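Local coordinates for type III secretion system effector protein ExoU (Pseudomonas fluorescens, PDB 4QMK) that probably acts as a phospholipase toxin of the patatin-like family, delivered by type III secretion and directed to the host plasma membrane through phosphatidylinositol 4,5-bisphosphate, at residues L155-P160 with M250-P255; A216-A221 with F227-V232; S440-V445 with A514-D519. All coordinates share one frame; numbering follows the deposited sequence.

Contact 1. Residues L155-P160 with M250-P255; sequences LVRSLP and MFDGRP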
ATOM      1  N   LEU A 155      18.743   4.058   8.365  1.00 53.33           N
ATOM      2  CA  LEU A 155      17.792   4.562   7.414  1.00 51.32           C
ATOM      3  C   LEU A 155      16.545   5.084   8.087  1.00 52.66           C
ATOM      4  O   LEU A 155      16.224   6.276   7.980  1.00 50.17           O
ATOM      5  CB  LEU A 155      17.457   3.491   6.407  1.00 54.82           C
ATOM      6  CG  LEU A 155      18.546   3.201   5.366  1.00 54.30           C
ATOM      7  CD1 LEU A 155      18.221   1.895   4.668  1.00 55.49           C
ATOM      8  CD2 LEU A 155      18.676   4.305   4.337  1.00 56.71           C
ATOM      9  N   VAL A 156      15.917   4.241   8.895  1.00 53.02           N
ATOM     10  CA  VAL A 156      14.616   4.616   9.480  1.00 52.15           C
ATOM     11  C   VAL A 156      14.641   5.775  10.470  1.00 49.71           C
ATOM     12  O   VAL A 156      13.666   6.559  10.535  1.00 45.81           O
ATOM     13  CB  VAL A 156      13.939   3.425  10.161  1.00 53.47           C
ATOM     14  CG1 VAL A 156      12.608   3.808  10.780  1.00 50.06           C
ATOM     15  CG2 VAL A 156      13.687   2.365   9.120  1.00 62.73           C
ATOM     16  N   ARG A 157      15.744   5.899  11.214  1.00 46.09           N
ATOM     17  CA  ARG A 157      15.838   6.932  12.241  1.00 47.49           C
ATOM     18  C   ARG A 157      16.209   8.278  11.624  1.00 43.62           C
ATOM     19  O   ARG A 157      15.959   9.291  12.222  1.00 43.33           O
ATOM     20  CB  ARG A 157      16.813   6.511  13.390  1.00 51.13           C
ATOM     21  CG  ARG A 157      16.202   5.435  14.302  1.00 53.23           C
ATOM     22  CD  ARG A 157      16.914   5.211  15.628  1.00 56.25           C
ATOM     23  NE  ARG A 157      18.139   4.439  15.467  1.00 68.15           N
ATOM     24  CZ  ARG A 157      18.234   3.104  15.552  1.00 73.43           C
ATOM     25  NH1 ARG A 157      17.177   2.343  15.817  1.00 69.64           N
ATOM     26  NH2 ARG A 157      19.414   2.513  15.373  1.00 74.15           N
ATOM     27  N   SER A 158      16.758   8.261  10.408  1.00 43.05           N
ATOM     28  CA  SER A 158      17.293   9.458   9.749  1.00 41.49           C
ATOM     29  C   SER A 158      16.373  10.138   8.741  1.00 39.37           C
ATOM     30  O   SER A 158      16.787  11.078   8.096  1.00 39.25           O
ATOM     31  CB  SER A 158      18.525   9.050   8.946  1.00 42.56           C
ATOM     32  OG  SER A 158      18.139   8.295   7.801  1.00 40.66           O
ATOM     33  N   LEU A 159      15.152   9.655   8.586  1.00 37.58           N
ATOM     34  CA  LEU A 159      14.252  10.184   7.580  1.00 39.38           C
ATOM     35  C   LEU A 159      13.810  11.691   7.790  1.00 42.21           C
ATOM     36  O   LEU A 159      13.433  12.124   8.882  1.00 38.68           O
ATOM     37  CB  LEU A 159      13.041   9.263   7.471  1.00 39.34           C
ATOM     38  CG  LEU A 159      13.374   7.799   7.117  1.00 38.63           C
ATOM     39  CD1 LEU A 159      12.106   7.001   7.016  1.00 38.95           C
ATOM     40  CD2 LEU A 159      14.121   7.701   5.808  1.00 38.20           C
ATOM     41  N   PRO A 160      13.864  12.489   6.716  1.00 45.95           N
ATOM     42  CA  PRO A 160      13.430  13.875   6.850  1.00 47.74           C
ATOM     43  C   PRO A 160      12.010  13.958   7.405  1.00 49.74           C
ATOM     44  O   PRO A 160      11.694  14.849   8.187  1.00 48.39           O
ATOM     45  CB  PRO A 160      13.475  14.400   5.421  1.00 49.95           C
ATOM     46  CG  PRO A 160      13.406  13.179   4.535  1.00 49.88           C
ATOM     47  CD  PRO A 160      14.055  12.078   5.311  1.00 46.67           C
ATOM     48  N   MET A 250      17.522  -5.150  17.795  1.00 35.12           N
ATOM     49  CA  MET A 250      18.655  -4.260  17.942  1.00 35.07           C
ATOM     50  C   MET A 250      19.152  -3.852  16.559  1.00 35.32           C
ATOM     51  O   MET A 250      19.557  -4.676  15.766  1.00 36.45           O
ATOM     52  CB  MET A 250      19.742  -4.928  18.762  1.00 38.89           C
ATOM     53  CG  MET A 250      19.595  -4.690  20.256  1.00 43.93           C
ATOM     54  SD  MET A 250      20.215  -3.056  20.759  1.00 58.84           S
ATOM     55  CE  MET A 250      19.685  -3.108  22.442  1.00 60.72           C
ATOM     56  N   PHE A 251      19.192  -2.553  16.293  1.00 37.38           N
ATOM     57  CA  PHE A 251      19.534  -2.050  15.003  1.00 38.35           C
ATOM     58  C   PHE A 251      20.486  -0.909  15.202  1.00 44.66           C
ATOM     59  O   PHE A 251      20.098   0.119  15.747  1.00 48.93           O
ATOM     60  CB  PHE A 251      18.275  -1.549  14.328  1.00 37.88           C
ATOM     61  CG  PHE A 251      17.214  -2.622  14.076  1.00 36.29           C
ATOM     62  CD1 PHE A 251      17.254  -3.416  12.935  1.00 35.62           C
ATOM     63  CD2 PHE A 251      16.139  -2.749  14.914  1.00 35.05           C
ATOM     64  CE1 PHE A 251      16.271  -4.344  12.673  1.00 34.43           C
ATOM     65  CE2 PHE A 251      15.153  -3.682  14.667  1.00 35.42           C
ATOM     66  CZ  PHE A 251      15.220  -4.483  13.550  1.00 35.00           C
ATOM     67  N   ASP A 252      21.733  -1.070  14.758  1.00 49.32           N
ATOM     68  CA  ASP A 252      22.740  -0.015  14.845  1.00 51.45           C
ATOM     69  C   ASP A 252      22.969   0.449  16.292  1.00 49.97           C
ATOM     70  O   ASP A 252      23.136   1.654  16.558  1.00 53.13           O
ATOM     71  CB  ASP A 252      22.346   1.171  13.930  1.00 57.50           C
ATOM     72  CG  ASP A 252      23.396   2.287  13.911  1.00 64.63           C
ATOM     73  OD1 ASP A 252      24.589   1.982  13.733  1.00 75.00           O
ATOM     74  OD2 ASP A 252      23.019   3.471  14.075  1.00 70.51           O
ATOM     75  N   GLY A 253      22.954  -0.505  17.222  1.00 45.64           N
ATOM     76  CA  GLY A 253      23.209  -0.227  18.633  1.00 45.08           C
ATOM     77  C   GLY A 253      22.037   0.266  19.472  1.00 46.53           C
ATOM     78  O   GLY A 253      22.197   0.487  20.677  1.00 45.17           O
ATOM     79  N   ARG A 254      20.848   0.404  18.866  1.00 45.35           N
ATOM     80  CA  ARG A 254      19.663   0.887  19.580  1.00 42.67           C
ATOM     81  C   ARG A 254      18.498  -0.115  19.414  1.00 37.42           C
ATOM     82  O   ARG A 254      18.247  -0.583  18.325  1.00 34.94           O
ATOM     83  CB  ARG A 254      19.260   2.255  19.022  1.00 45.51           C
ATOM     84  CG  ARG A 254      20.321   3.298  19.229  1.00 57.80           C
ATOM     85  CD  ARG A 254      20.382   4.396  18.164  1.00 68.91           C
ATOM     86  NE  ARG A 254      19.397   5.464  18.338  1.00 85.82           N
ATOM     87  CZ  ARG A 254      19.637   6.619  18.958  1.00 94.86           C
ATOM     88  NH1 ARG A 254      20.836   6.887  19.485  1.00 97.57           N
ATOM     89  NH2 ARG A 254      18.667   7.517  19.045  1.00 97.93           N
ATOM     90  N   PRO A 255      17.767  -0.392  20.489  1.00 32.64           N
ATOM     91  CA  PRO A 255      16.569  -1.174  20.355  1.00 31.36           C
ATOM     92  C   PRO A 255      15.451  -0.422  19.656  1.00 30.69           C
ATOM     93  O   PRO A 255      15.296   0.801  19.868  1.00 30.58           O
ATOM     94  CB  PRO A 255      16.159  -1.455  21.809  1.00 31.54           C
ATOM     95  CG  PRO A 255      16.713  -0.301  22.573  1.00 33.16           C
ATOM     96  CD  PRO A 255      17.986   0.070  21.869  1.00 33.72           C
TER
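The guanidinium of Arg157 is covered on one face by the side chain of Arg254, while its edge meets the turn at Phe251 and Asp252. Over that face Arg254 CB lies 3.5 Å above the plane, offset toward the rim, and Arg254 NE comes within 3.3 Å of Arg157 NE. Both of these nitrogens are donors, so no bond links them; the two guanidinium planes are inclined at 40°. At the edge, Arg157 NH2 donates to Phe251 O over a short 2.5 Å, a fairly straight bond that stays close to the guanidinium plane. Phe251 O also accepts from Arg254 N, at 3.2 Å, from the opposite face of its carbonyl plane, the bond that closes the type I' turn from Phe251 to Arg254. This turn joins strands 242-251 and 254-260 into a two-residue beta hairpin at one margin of the mixed sheet. Arg157, from the last turn of helix 140-157, reaches it through a chain bent at chi3 (-77°), and its NH1 bonds to Gln256. Arg254 passes obliquely across Arg157 and ends at helix 639-646, where its NH2 donates to Thr640 OG1; Arg157 packs on the same helix. A carboxylate stands near as well: Asp252 OD2 forms a long salt bridge with Arg157 NH2, at 3.9 Å. Two buried cations can thus probably lie this close because each has its own acceptors, and the Asp252 carboxylate likely offsets part of the charge while the carbonyl and Gln256 fix the rotation of the Arg157 guanidinium against the hairpin.

Contact 2. Residues A216-A221 with F227-V232; sequences AERLSA and FRDLEV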
ATOM      1  N   ALA A 216     -12.837 -15.101   1.952  1.00 54.69           N
ATOM      2  CA  ALA A 216     -12.966 -16.550   1.769  1.00 55.86           C
ATOM      3  C   ALA A 216     -12.435 -17.022   0.430  1.00 57.61           C
ATOM      4  O   ALA A 216     -11.752 -18.057   0.342  1.00 57.08           O
ATOM      5  CB  ALA A 216     -14.415 -16.956   1.910  1.00 58.13           C
ATOM      6  N   GLU A 217     -12.744 -16.266  -0.613  1.00 58.47           N
ATOM      7  CA  GLU A 217     -12.288 -16.623  -1.956  1.00 64.94           C
ATOM      8  C   GLU A 217     -10.785 -16.517  -2.040  1.00 61.98           C
ATOM      9  O   GLU A 217     -10.096 -17.464  -2.422  1.00 59.70           O
ATOM     10  CB  GLU A 217     -12.933 -15.710  -3.010  1.00 68.68           C
ATOM     11  CG  GLU A 217     -14.437 -15.889  -3.155  1.00 72.42           C
ATOM     12  CD  GLU A 217     -14.828 -17.282  -3.640  1.00 77.31           C
ATOM     13  OE1 GLU A 217     -13.940 -18.045  -4.088  1.00 81.47           O
ATOM     14  OE2 GLU A 217     -16.030 -17.614  -3.583  1.00 80.64           O
ATOM     15  N   ARG A 218     -10.289 -15.348  -1.655  1.00 61.52           N
ATOM     16  CA  ARG A 218      -8.868 -15.059  -1.686  1.00 58.77           C
ATOM     17  C   ARG A 218      -8.076 -16.133  -0.949  1.00 53.90           C
ATOM     18  O   ARG A 218      -7.014 -16.542  -1.400  1.00 53.50           O
ATOM     19  CB  ARG A 218      -8.598 -13.668  -1.104  1.00 58.57           C
ATOM     20  CG  ARG A 218      -7.281 -13.070  -1.575  1.00 63.24           C
ATOM     21  CD  ARG A 218      -7.024 -11.673  -1.008  1.00 66.77           C
ATOM     22  NE  ARG A 218      -6.960 -11.681   0.465  1.00 69.28           N
ATOM     23  CZ  ARG A 218      -5.947 -12.173   1.183  1.00 67.54           C
ATOM     24  NH1 ARG A 218      -4.884 -12.723   0.594  1.00 65.81           N
ATOM     25  NH2 ARG A 218      -6.009 -12.140   2.499  1.00 67.50           N
ATOM     26  N   LEU A 219      -8.610 -16.611   0.163  1.00 52.21           N
ATOM     27  CA  LEU A 219      -7.917 -17.618   0.965  1.00 54.00           C
ATOM     28  C   LEU A 219      -7.969 -19.025   0.369  1.00 58.01           C
ATOM     29  O   LEU A 219      -6.996 -19.770   0.447  1.00 52.44           O
ATOM     30  CB  LEU A 219      -8.468 -17.623   2.390  1.00 54.58           C
ATOM     31  CG  LEU A 219      -8.173 -16.348   3.209  1.00 53.48           C
ATOM     32  CD1 LEU A 219      -8.916 -16.370   4.530  1.00 52.48           C
ATOM     33  CD2 LEU A 219      -6.690 -16.162   3.440  1.00 49.92           C
ATOM     34  N   SER A 220      -9.113 -19.366  -0.236  1.00 67.21           N
ATOM     35  CA  SER A 220      -9.318 -20.678  -0.871  1.00 65.48           C
ATOM     36  C   SER A 220      -8.244 -20.937  -1.899  1.00 69.13           C
ATOM     37  O   SER A 220      -7.589 -21.979  -1.864  1.00 79.27           O
ATOM     38  CB  SER A 220     -10.677 -20.755  -1.531  1.00 61.12           C
ATOM     39  OG  SER A 220     -11.678 -20.533  -0.575  1.00 59.66           O
ATOM     40  N   ALA A 221      -8.056 -19.981  -2.803  1.00 68.56           N
ATOM     41  CA  ALA A 221      -7.010 -20.072  -3.815  1.00 71.11           C
ATOM     42  C   ALA A 221      -5.690 -20.506  -3.181  1.00 72.10           C
ATOM     43  O   ALA A 221      -5.060 -21.487  -3.598  1.00 80.46           O
ATOM     44  CB  ALA A 221      -6.834 -18.733  -4.502  1.00 70.33           C
ATOM     45  N   PHE A 227      -3.570  -8.904   8.433  1.00 32.80           N
ATOM     46  CA  PHE A 227      -4.086  -8.243   9.608  1.00 29.27           C
ATOM     47  C   PHE A 227      -5.418  -7.580   9.313  1.00 29.74           C
ATOM     48  O   PHE A 227      -6.285  -7.571  10.155  1.00 27.22           O
ATOM     49  CB  PHE A 227      -3.092  -7.170  10.109  1.00 29.86           C
ATOM     50  CG  PHE A 227      -1.801  -7.734  10.650  1.00 25.58           C
ATOM     51  CD1 PHE A 227      -1.697  -8.117  11.931  1.00 25.09           C
ATOM     52  CD2 PHE A 227      -0.721  -7.869   9.859  1.00 26.51           C
ATOM     53  CE1 PHE A 227      -0.528  -8.654  12.438  1.00 24.80           C
ATOM     54  CE2 PHE A 227       0.473  -8.405  10.357  1.00 26.58           C
ATOM     55  CZ  PHE A 227       0.565  -8.779  11.642  1.00 24.41           C
ATOM     56  N   ARG A 228      -5.581  -7.043   8.109  1.00 33.25           N
ATOM     57  CA  ARG A 228      -6.831  -6.388   7.744  1.00 39.27           C
ATOM     58  C   ARG A 228      -7.952  -7.391   7.648  1.00 42.90           C
ATOM     59  O   ARG A 228      -9.088  -7.041   7.928  1.00 47.68           O
ATOM     60  CB  ARG A 228      -6.767  -5.595   6.412  1.00 46.05           C
ATOM     61  CG  ARG A 228      -7.918  -4.568   6.293  1.00 54.03           C
ATOM     62  CD  ARG A 228      -8.248  -4.109   4.864  1.00 63.74           C
ATOM     63  NE  ARG A 228      -7.165  -3.382   4.181  1.00 73.92           N
ATOM     64  CZ  ARG A 228      -6.818  -2.108   4.426  1.00 75.64           C
ATOM     65  NH1 ARG A 228      -7.421  -1.400   5.381  1.00 78.50           N
ATOM     66  NH2 ARG A 228      -5.830  -1.545   3.738  1.00 69.13           N
ATOM     67  N   ASP A 229      -7.661  -8.609   7.193  1.00 42.57           N
ATOM     68  CA  ASP A 229      -8.691  -9.617   7.101  1.00 43.70           C
ATOM     69  C   ASP A 229      -9.200  -9.908   8.461  1.00 40.81           C
ATOM     70  O   ASP A 229     -10.406 -10.028   8.665  1.00 42.59           O
ATOM     71  CB  ASP A 229      -8.156 -10.930   6.521  1.00 50.17           C
ATOM     72  CG  ASP A 229      -7.855 -10.840   5.068  1.00 57.55           C
ATOM     73  OD1 ASP A 229      -8.504 -10.011   4.378  1.00 68.48           O
ATOM     74  OD2 ASP A 229      -6.951 -11.577   4.607  1.00 61.28           O
ATOM     75  N   LEU A 230      -8.270 -10.107   9.386  1.00 38.06           N
ATOM     76  CA  LEU A 230      -8.631 -10.412  10.752  1.00 37.87           C
ATOM     77  C   LEU A 230      -9.539  -9.335  11.341  1.00 36.76           C
ATOM     78  O   LEU A 230     -10.602  -9.644  11.826  1.00 38.08           O
ATOM     79  CB  LEU A 230      -7.370 -10.638  11.600  1.00 38.94           C
ATOM     80  CG  LEU A 230      -6.657 -11.989  11.400  1.00 37.85           C
ATOM     81  CD1 LEU A 230      -5.515 -12.146  12.382  1.00 39.00           C
ATOM     82  CD2 LEU A 230      -7.598 -13.143  11.599  1.00 35.79           C
ATOM     83  N   GLU A 231      -9.150  -8.074  11.232  1.00 39.01           N
ATOM     84  CA  GLU A 231      -9.987  -6.968  11.708  1.00 47.18           C
ATOM     85  C   GLU A 231     -11.420  -7.036  11.145  1.00 45.90           C
ATOM     86  O   GLU A 231     -12.388  -6.954  11.891  1.00 47.61           O
ATOM     87  CB  GLU A 231      -9.361  -5.633  11.318  1.00 53.21           C
ATOM     88  CG  GLU A 231     -10.240  -4.406  11.517  1.00 64.08           C
ATOM     89  CD  GLU A 231      -9.739  -3.235  10.670  1.00 83.48           C
ATOM     90  OE1 GLU A 231      -9.962  -3.256   9.431  1.00 91.81           O
ATOM     91  OE2 GLU A 231      -9.124  -2.293  11.236  1.00 88.64           O
ATOM     92  N   VAL A 232     -11.531  -7.150   9.830  1.00 43.02           N
ATOM     93  CA  VAL A 232     -12.824  -7.248   9.138  1.00 45.27           C
ATOM     94  C   VAL A 232     -13.646  -8.457   9.586  1.00 46.61           C
ATOM     95  O   VAL A 232     -14.834  -8.340   9.940  1.00 47.78           O
ATOM     96  CB  VAL A 232     -12.617  -7.341   7.623  1.00 44.55           C
ATOM     97  CG1 VAL A 232     -13.903  -7.752   6.940  1.00 48.70           C
ATOM     98  CG2 VAL A 232     -12.124  -6.001   7.068  1.00 45.43           C
TER
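Asp229 OD2 is gripped from two sources, the NH2 of Arg218 across the contact and the backbone N of Thr226 just ahead of its own helix. The motif is a pair of consecutive helices, 210-221 and 227-236, joined by a short connection within the patatin-like phospholipase region, and the salt bridge between Arg218 and Asp229 spans the gap between them. Its modelled length of 2.4 Å from Arg218 NH2 to Asp229 OD2 is too short to be taken literally, and the N-H...O angle of 124° is strongly bent, so the two groups are paired, but the exact geometry of the bond is doubtful. Only one carboxylate oxygen takes part: Asp229 OD1 stays 3.8 Å from Arg218 NH2. The carboxylate comes to the edge of the guanidinium, near its plane, and the two flat groups are almost coplanar, 21° apart. Arg218 sends its CG away from the backbone N (chi1 -158°) and then bends at chi3, which turns its head group across the gap. The same NH2 also donates to Gly224 O in the connecting loop. One nitrogen of the first helix therefore ties both the loop and the first turn of the second helix, while Asp229, largely buried, holds the loop end at Thr226. Leu219 packs on Arg193 and Ile196 of helix 183-201 and so sets the first helix against its other neighbour. Within the first helix, Ala216 O, two residues before Arg218, receives Ser220 OG at 2.6 Å and Ser220 N at 3.0 Å, the two donors approaching from opposite faces of the carbonyl plane.

Contact 3. Residues S440-V445 with A514-D519; sequences SLNDAV and ARRPED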
ATOM      1  N   SER A 440     -23.146  13.751  41.888  1.00 35.08           N
ATOM      2  CA  SER A 440     -24.579  13.434  41.803  1.00 38.05           C
ATOM      3  C   SER A 440     -24.843  12.198  41.004  1.00 37.59           C
ATOM      4  O   SER A 440     -23.975  11.684  40.297  1.00 35.63           O
ATOM      5  CB  SER A 440     -25.349  14.556  41.108  1.00 40.83           C
ATOM      6  OG  SER A 440     -24.916  14.677  39.761  1.00 42.51           O
ATOM      7  N   LEU A 441     -26.091  11.763  41.055  1.00 38.86           N
ATOM      8  CA  LEU A 441     -26.501  10.609  40.285  1.00 36.13           C
ATOM      9  C   LEU A 441     -26.371  10.897  38.814  1.00 35.78           C
ATOM     10  O   LEU A 441     -26.036  10.017  38.036  1.00 39.93           O
ATOM     11  CB  LEU A 441     -27.914  10.221  40.615  1.00 36.05           C
ATOM     12  CG  LEU A 441     -28.490   9.093  39.768  1.00 35.04           C
ATOM     13  CD1 LEU A 441     -27.653   7.840  39.895  1.00 35.18           C
ATOM     14  CD2 LEU A 441     -29.895   8.827  40.258  1.00 35.64           C
ATOM     15  N   ASN A 442     -26.618  12.128  38.407  1.00 35.54           N
ATOM     16  CA  ASN A 442     -26.501  12.435  36.987  1.00 34.06           C
ATOM     17  C   ASN A 442     -25.061  12.278  36.474  1.00 34.27           C
ATOM     18  O   ASN A 442     -24.853  11.751  35.398  1.00 35.16           O
ATOM     19  CB  ASN A 442     -27.017  13.822  36.700  1.00 33.26           C
ATOM     20  CG  ASN A 442     -26.915  14.183  35.254  1.00 33.47           C
ATOM     21  OD1 ASN A 442     -27.557  13.581  34.421  1.00 38.97           O
ATOM     22  ND2 ASN A 442     -26.087  15.140  34.944  1.00 33.22           N
ATOM     23  N   ASP A 443     -24.078  12.746  37.240  1.00 34.75           N
ATOM     24  CA  ASP A 443     -22.671  12.641  36.851  1.00 33.77           C
ATOM     25  C   ASP A 443     -22.195  11.189  36.758  1.00 29.82           C
ATOM     26  O   ASP A 443     -21.391  10.847  35.900  1.00 28.82           O
ATOM     27  CB  ASP A 443     -21.788  13.405  37.837  1.00 39.01           C
ATOM     28  CG  ASP A 443     -21.934  14.891  37.709  1.00 44.93           C
ATOM     29  OD1 ASP A 443     -21.952  15.396  36.573  1.00 51.26           O
ATOM     30  OD2 ASP A 443     -22.035  15.561  38.746  1.00 57.53           O
ATOM     31  N   ALA A 444     -22.710  10.340  37.629  1.00 28.69           N
ATOM     32  CA  ALA A 444     -22.427   8.917  37.554  1.00 27.98           C
ATOM     33  C   ALA A 444     -23.030   8.346  36.260  1.00 27.41           C
ATOM     34  O   ALA A 444     -22.355   7.617  35.536  1.00 27.86           O
ATOM     35  CB  ALA A 444     -22.985   8.211  38.780  1.00 28.25           C
ATOM     36  N   VAL A 445     -24.265   8.733  35.933  1.00 26.86           N
ATOM     37  CA  VAL A 445     -24.895   8.268  34.698  1.00 27.49           C
ATOM     38  C   VAL A 445     -24.121   8.744  33.490  1.00 29.37           C
ATOM     39  O   VAL A 445     -23.918   7.983  32.542  1.00 30.42           O
ATOM     40  CB  VAL A 445     -26.338   8.729  34.577  1.00 28.02           C
ATOM     41  CG1 VAL A 445     -26.850   8.551  33.172  1.00 27.86           C
ATOM     42  CG2 VAL A 445     -27.209   7.991  35.560  1.00 28.35           C
ATOM     43  N   ALA A 514     -28.044  20.433  25.629  1.00 31.24           N
ATOM     44  CA  ALA A 514     -27.264  20.761  26.829  1.00 35.44           C
ATOM     45  C   ALA A 514     -28.016  21.483  27.954  1.00 35.69           C
ATOM     46  O   ALA A 514     -28.710  22.454  27.720  1.00 39.27           O
ATOM     47  CB  ALA A 514     -26.031  21.571  26.439  1.00 37.13           C
ATOM     48  N   ARG A 515     -27.876  20.976  29.173  1.00 35.37           N
ATOM     49  CA  ARG A 515     -28.474  21.587  30.360  1.00 37.11           C
ATOM     50  C   ARG A 515     -27.438  22.481  31.086  1.00 37.26           C
ATOM     51  O   ARG A 515     -27.799  23.320  31.887  1.00 36.94           O
ATOM     52  CB  ARG A 515     -28.918  20.496  31.330  1.00 38.19           C
ATOM     53  CG  ARG A 515     -29.880  19.460  30.733  1.00 38.22           C
ATOM     54  CD  ARG A 515     -29.880  18.162  31.541  1.00 38.66           C
ATOM     55  NE  ARG A 515     -28.605  17.435  31.370  1.00 41.84           N
ATOM     56  CZ  ARG A 515     -28.294  16.255  31.937  1.00 41.28           C
ATOM     57  NH1 ARG A 515     -29.136  15.619  32.754  1.00 38.11           N
ATOM     58  NH2 ARG A 515     -27.100  15.725  31.687  1.00 43.80           N
ATOM     59  N   ARG A 516     -26.166  22.292  30.750  1.00 35.65           N
ATOM     60  CA  ARG A 516     -25.064  22.940  31.405  1.00 38.26           C
ATOM     61  C   ARG A 516     -23.849  22.731  30.524  1.00 37.79           C
ATOM     62  O   ARG A 516     -23.922  21.971  29.569  1.00 40.26           O
ATOM     63  CB  ARG A 516     -24.849  22.350  32.812  1.00 40.07           C
ATOM     64  CG  ARG A 516     -24.862  20.818  32.864  1.00 40.26           C
ATOM     65  CD  ARG A 516     -24.711  20.223  34.270  1.00 39.93           C
ATOM     66  NE  ARG A 516     -25.902  20.338  35.101  1.00 42.03           N
ATOM     67  CZ  ARG A 516     -26.929  19.450  35.158  1.00 44.16           C
ATOM     68  NH1 ARG A 516     -26.972  18.339  34.414  1.00 40.52           N
ATOM     69  NH2 ARG A 516     -27.956  19.682  35.974  1.00 46.35           N
ATOM     70  N   PRO A 517     -22.725  23.413  30.817  1.00 39.60           N
ATOM     71  CA  PRO A 517     -21.532  23.331  29.963  1.00 37.67           C
ATOM     72  C   PRO A 517     -20.917  21.946  29.867  1.00 35.25           C
ATOM     73  O   PRO A 517     -20.369  21.607  28.830  1.00 35.77           O
ATOM     74  CB  PRO A 517     -20.558  24.312  30.635  1.00 42.07           C
ATOM     75  CG  PRO A 517     -21.439  25.286  31.362  1.00 45.01           C
ATOM     76  CD  PRO A 517     -22.561  24.430  31.879  1.00 43.65           C
ATOM     77  N   GLU A 518     -20.979  21.158  30.925  1.00 36.29           N
ATOM     78  CA  GLU A 518     -20.474  19.769  30.879  1.00 39.90           C
ATOM     79  C   GLU A 518     -21.133  18.964  29.743  1.00 36.47           C
ATOM     80  O   GLU A 518     -20.489  18.111  29.142  1.00 41.72           O
ATOM     81  CB  GLU A 518     -20.800  18.983  32.173  1.00 45.28           C
ATOM     82  CG  GLU A 518     -20.118  19.344  33.492  1.00 57.75           C
ATOM     83  CD  GLU A 518     -20.975  18.922  34.722  1.00 68.58           C
ATOM     84  OE1 GLU A 518     -21.813  17.986  34.571  1.00 74.61           O
ATOM     85  OE2 GLU A 518     -20.826  19.506  35.843  1.00 70.61           O
ATOM     86  N   ASP A 519     -22.423  19.193  29.489  1.00 35.48           N
ATOM     87  CA  ASP A 519     -23.162  18.420  28.474  1.00 31.67           C
ATOM     88  C   ASP A 519     -22.626  18.693  27.101  1.00 29.95           C
ATOM     89  O   ASP A 519     -22.648  17.794  26.236  1.00 26.18           O
ATOM     90  CB  ASP A 519     -24.648  18.782  28.481  1.00 32.38           C
ATOM     91  CG  ASP A 519     -25.360  18.237  29.645  1.00 33.82           C
ATOM     92  OD1 ASP A 519     -24.738  17.449  30.346  1.00 31.50           O
ATOM     93  OD2 ASP A 519     -26.554  18.599  29.885  1.00 38.35           O
TER
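Asn442 OD1 accepts from Arg515 NH1 at 3.1 Å, with the N-H arriving from above the amide plane rather than along a lone pair. Amide and guanidinium are nearly perpendicular, 83° apart, and the oxygen meets the guanidinium at its edge. The same NH1 also forms a salt bridge with Glu468 of helix 464-491, and Phe472 of that helix makes a cation-pi contact with Arg515. Asn442 ND2 lies 3.4 Å from Arg516 NH1, two donors merely packed together. Asp443 OD1 and Glu518 OE1 approach to 3.3 Å, a pairing of like charges which may raise the proton affinity of one of them. In the next shell, Asp519 takes the Arg515 guanidinium side-on, Arg515 NE to Asp519 OD2 at 2.8 Å and NH2 to OD1 at 3.2 Å, while Arg515 N also donates to OD2; this holds the guanidinium in place for Asn442. Arg516 NH1 sits over the centre of one guanidinium face of Arg515. On the other segment, Ser440 OG accepts from Asp443 N, at 3.3 Å. The arrangement is that of two helix beginnings set side by side, 441-446 behind its N-cap serine and 517-526, with Asp443 in the first turn of one and Glu518 and Asp519 in that of the other.

In the fold
Following the chain from the N terminus, contact 1 opens at the end of helix 140-157 and closes some ninety residues later at the hairpin of strands 242-251 and 254-260. Contact 2 falls within that interval, closing a much shorter loop between helices 210-221 and 227-236, the latter leading directly into strand 242-251. Both belong to the patatin-like region, yet their nearest atoms are about 15 Å apart. Contact 3 comes later in series and crosses neither: it spans a mainly helical excursion from helix 441-446, which follows strand 434-438, outermost of the antiparallel sheet within this chain, to helix 517-526. It lies across the chain's centre from contact 1, centres 49 Å apart.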